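Local atomic coordinates of glutaredoxin 2 (Salmonella enterica subsp. enterica serovar Typhimurium, PDB entry 3IR4), a protein that binds glutathione and probably catalyses glutathione-dependent thiol-disulfide exchange. Residues M4-Y9 with V29-L34. Numbering follows the deposited sequence. Where two conformers were deposited one is given.
Sequences MKLYIY and VELNVL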
loop_
_atom_site.group_PDB
_atom_site.type_symbol
_atom_site.label_atom_id
_atom_site.label_comp_id
_atom_site.label_asym_id
_atom_site.label_seq_id
_atom_site.Cartn_x
_atom_site.Cartn_y
_atom_site.Cartn_z
HETATM N N MSE A 4 -10.751 -13.491 -11.674
HETATM C CA MSE A 4 -9.488 -12.871 -11.298
HETATM C C MSE A 4 -9.108 -13.096 -9.852
HETATM O O MSE A 4 -9.944 -13.052 -8.963
HETATM C CB MSE A 4 -9.479 -11.379 -11.612
HETATM C CG MSE A 4 -9.347 -11.139 -13.132
HETATM SE SE MSE A 4 -9.249 -9.310 -13.623
HETATM C CE MSE A 4 -11.104 -8.962 -13.581
ATOM N N LYS A 5 -7.820 -13.368 -9.663
ATOM C CA LYS A 5 -7.234 -13.608 -8.341
ATOM C C LYS A 5 -6.025 -12.682 -8.182
ATOM O O LYS A 5 -5.311 -12.420 -9.134
ATOM C CB LYS A 5 -6.761 -15.062 -8.194
ATOM C CG LYS A 5 -7.855 -16.092 -8.444
ATOM C CD LYS A 5 -7.464 -17.534 -8.158
ATOM C CE LYS A 5 -8.676 -18.468 -8.372
ATOM N NZ LYS A 5 -8.364 -19.925 -8.202
ATOM N N LEU A 6 -5.796 -12.197 -6.966
ATOM C CA LEU A 6 -4.658 -11.358 -6.705
ATOM C C LEU A 6 -3.897 -11.920 -5.505
ATOM O O LEU A 6 -4.443 -12.021 -4.410
ATOM C CB LEU A 6 -5.176 -9.956 -6.447
ATOM C CG LEU A 6 -4.153 -8.817 -6.405
ATOM C CD1 LEU A 6 -3.561 -8.582 -7.786
ATOM C CD2 LEU A 6 -4.802 -7.553 -5.878
ATOM N N TYR A 7 -2.625 -12.244 -5.745
ATOM C CA TYR A 7 -1.704 -12.850 -4.757
ATOM C C TYR A 7 -0.907 -11.702 -4.173
ATOM O O TYR A 7 -0.259 -10.939 -4.891
ATOM C CB TYR A 7 -0.823 -13.914 -5.410
ATOM C CG TYR A 7 -1.660 -15.059 -5.935
ATOM C CD1 TYR A 7 -2.173 -15.044 -7.207
ATOM C CD2 TYR A 7 -1.972 -16.128 -5.121
ATOM C CE1 TYR A 7 -3.003 -16.067 -7.661
ATOM C CE2 TYR A 7 -2.777 -17.158 -5.558
ATOM C CZ TYR A 7 -3.276 -17.129 -6.848
ATOM O OH TYR A 7 -4.062 -18.146 -7.325
ATOM N N ILE A 8 -0.955 -11.590 -2.846
ATOM C CA ILE A 8 -0.453 -10.431 -2.141
ATOM C C ILE A 8 0.176 -10.731 -0.804
ATOM O O ILE A 8 0.033 -11.809 -0.236
ATOM C CB ILE A 8 -1.634 -9.417 -1.860
ATOM C CG1 ILE A 8 -2.681 -9.996 -0.897
ATOM C CG2 ILE A 8 -2.325 -8.973 -3.160
ATOM C CD1 ILE A 8 -3.776 -9.018 -0.467
ATOM N N TYR A 9 0.856 -9.692 -0.287
ATOM C CA TYR A 9 1.119 -9.537 1.159
ATOM C C TYR A 9 0.253 -8.333 1.559
ATOM O O TYR A 9 0.251 -7.315 0.876
ATOM C CB TYR A 9 2.576 -9.233 1.474
ATOM C CG TYR A 9 3.559 -10.230 0.948
ATOM C CD1 TYR A 9 3.286 -11.589 0.928
ATOM C CD2 TYR A 9 4.794 -9.792 0.482
ATOM C CE1 TYR A 9 4.225 -12.498 0.385
ATOM C CE2 TYR A 9 5.716 -10.678 -0.029
ATOM C CZ TYR A 9 5.425 -12.030 -0.101
ATOM O OH TYR A 9 6.355 -12.871 -0.660
ATOM N N VAL A 29 -12.750 -9.494 -6.988
ATOM C CA VAL A 29 -11.412 -10.057 -6.992
ATOM C C VAL A 29 -11.259 -11.008 -5.824
ATOM O O VAL A 29 -11.779 -10.731 -4.745
ATOM C CB VAL A 29 -10.305 -8.972 -6.965
ATOM C CG1 VAL A 29 -10.393 -8.118 -5.722
ATOM C CG2 VAL A 29 -8.910 -9.606 -7.163
ATOM N N GLU A 30 -10.613 -12.144 -6.056
ATOM C CA GLU A 30 -10.298 -13.077 -4.982
ATOM C C GLU A 30 -8.896 -12.811 -4.472
ATOM O O GLU A 30 -7.918 -13.078 -5.168
ATOM C CB GLU A 30 -10.396 -14.519 -5.455
ATOM C CG GLU A 30 -10.184 -15.528 -4.382
ATOM C CD GLU A 30 -9.980 -16.891 -4.977
ATOM O OE1 GLU A 30 -10.917 -17.491 -5.477
ATOM O OE2 GLU A 30 -8.834 -17.363 -5.005
ATOM N N LEU A 31 -8.798 -12.290 -3.240
ATOM C CA LEU A 31 -7.512 -12.044 -2.629
ATOM C C LEU A 31 -6.921 -13.325 -2.055
ATOM O O LEU A 31 -7.633 -14.131 -1.471
ATOM C CB LEU A 31 -7.650 -11.042 -1.513
ATOM C CG LEU A 31 -8.248 -9.677 -1.888
ATOM C CD1 LEU A 31 -8.385 -8.805 -0.633
ATOM C CD2 LEU A 31 -7.440 -8.979 -2.982
ATOM N N ASN A 32 -5.624 -13.498 -2.243
ATOM C CA ASN A 32 -4.917 -14.657 -1.697
ATOM C C ASN A 32 -3.632 -14.162 -1.074
ATOM O O ASN A 32 -2.709 -13.754 -1.780
ATOM C CB ASN A 32 -4.581 -15.640 -2.812
ATOM C CG ASN A 32 -5.782 -16.353 -3.327
ATOM O OD1 ASN A 32 -6.091 -17.421 -2.851
ATOM N ND2 ASN A 32 -6.425 -15.810 -4.355
ATOM N N VAL A 33 -3.567 -14.149 0.253
ATOM C CA VAL A 33 -2.377 -13.689 0.928
ATOM C C VAL A 33 -1.403 -14.846 1.043
ATOM O O VAL A 33 -1.756 -15.906 1.566
ATOM C CB VAL A 33 -2.703 -13.163 2.334
ATOM C CG1 VAL A 33 -1.396 -12.710 2.990
ATOM C CG2 VAL A 33 -3.689 -12.014 2.298
ATOM N N LEU A 34 -0.212 -14.670 0.513
ATOM C CA LEU A 34 0.844 -15.653 0.595
ATOM C C LEU A 34 1.685 -15.464 1.838
ATOM O O LEU A 34 1.878 -14.350 2.296
ATOM C CB LEU A 34 1.742 -15.519 -0.636
ATOM C CG LEU A 34 1.083 -15.810 -1.977
ATOM C CD1 LEU A 34 2.057 -15.538 -3.125
ATOM C CD2 LEU A 34 0.569 -17.254 -1.993
HETATM O O HOH W 1 -7.853 -19.757 -5.473
HETATM O O HOH W 2 -11.248 -20.003 -6.255
#
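Glu30 OE2, lying against the methylene chain of Lys5, takes hydrogen bonds from two donors. Asn32 ND2 donates to the anti lone pair of Glu30 OE2 at 2.9 Å, with the carboxylate oxygen almost in the amide plane, and a water donates to it while accepting a bond from Lys5 NZ. Direct pairing of the charges is lacking, since Lys5 NZ stays 4.1 Å from Glu30 OE2; a second water, bound to Glu30 OE1, reaches the ammonium group weakly. Lys5 and Glu30 run side by side in the same direction, both extended, and Lys5 CD comes within 3.4 Å of Glu30 OE2. The ammonium charge would be expected to favour an ionised carboxylate.

The amide that binds Glu30 also lies over one face of the Tyr7 ring, the two planes only 22° apart, with Asn32 CB 3.5 Å from Tyr7 CD2. Two residues beyond Asn32, just past the strand, Leu34 CD1 packs against Tyr7 CB. Beneath these side chains is the parallel pairing of strands 5-8 and 30-33, joined through helix 13-25 in the beta-alpha-beta crossover that opens the thioredoxin fold. Strand 30-33 is one of the two edge strands of the sheet, and strand 53-55 flanks 5-8 across from it. Five backbone bonds zip the pair, from Glu30 N to Met4 O through to Leu34 N to Ile8 O.

The other face, bearing Leu6, Ile8, Leu31 and Val33, turns to helix 13-25. Here Ile8 CG1 sits between its backbone N and carbonyl carbon (chi1 65°) and meets Val33 CG2 at 3.9 Å, while Ile8 also touches Cys15 of the helix. Where the strands end, Leu34 O approaches the edge of the Tyr9 ring, 3.4 Å from Tyr9 CD1; the Tyr9 hydroxyl is hydrogen-bonded to Lys49 NZ, and the Tyr9 side chain contacts the bound glutathione.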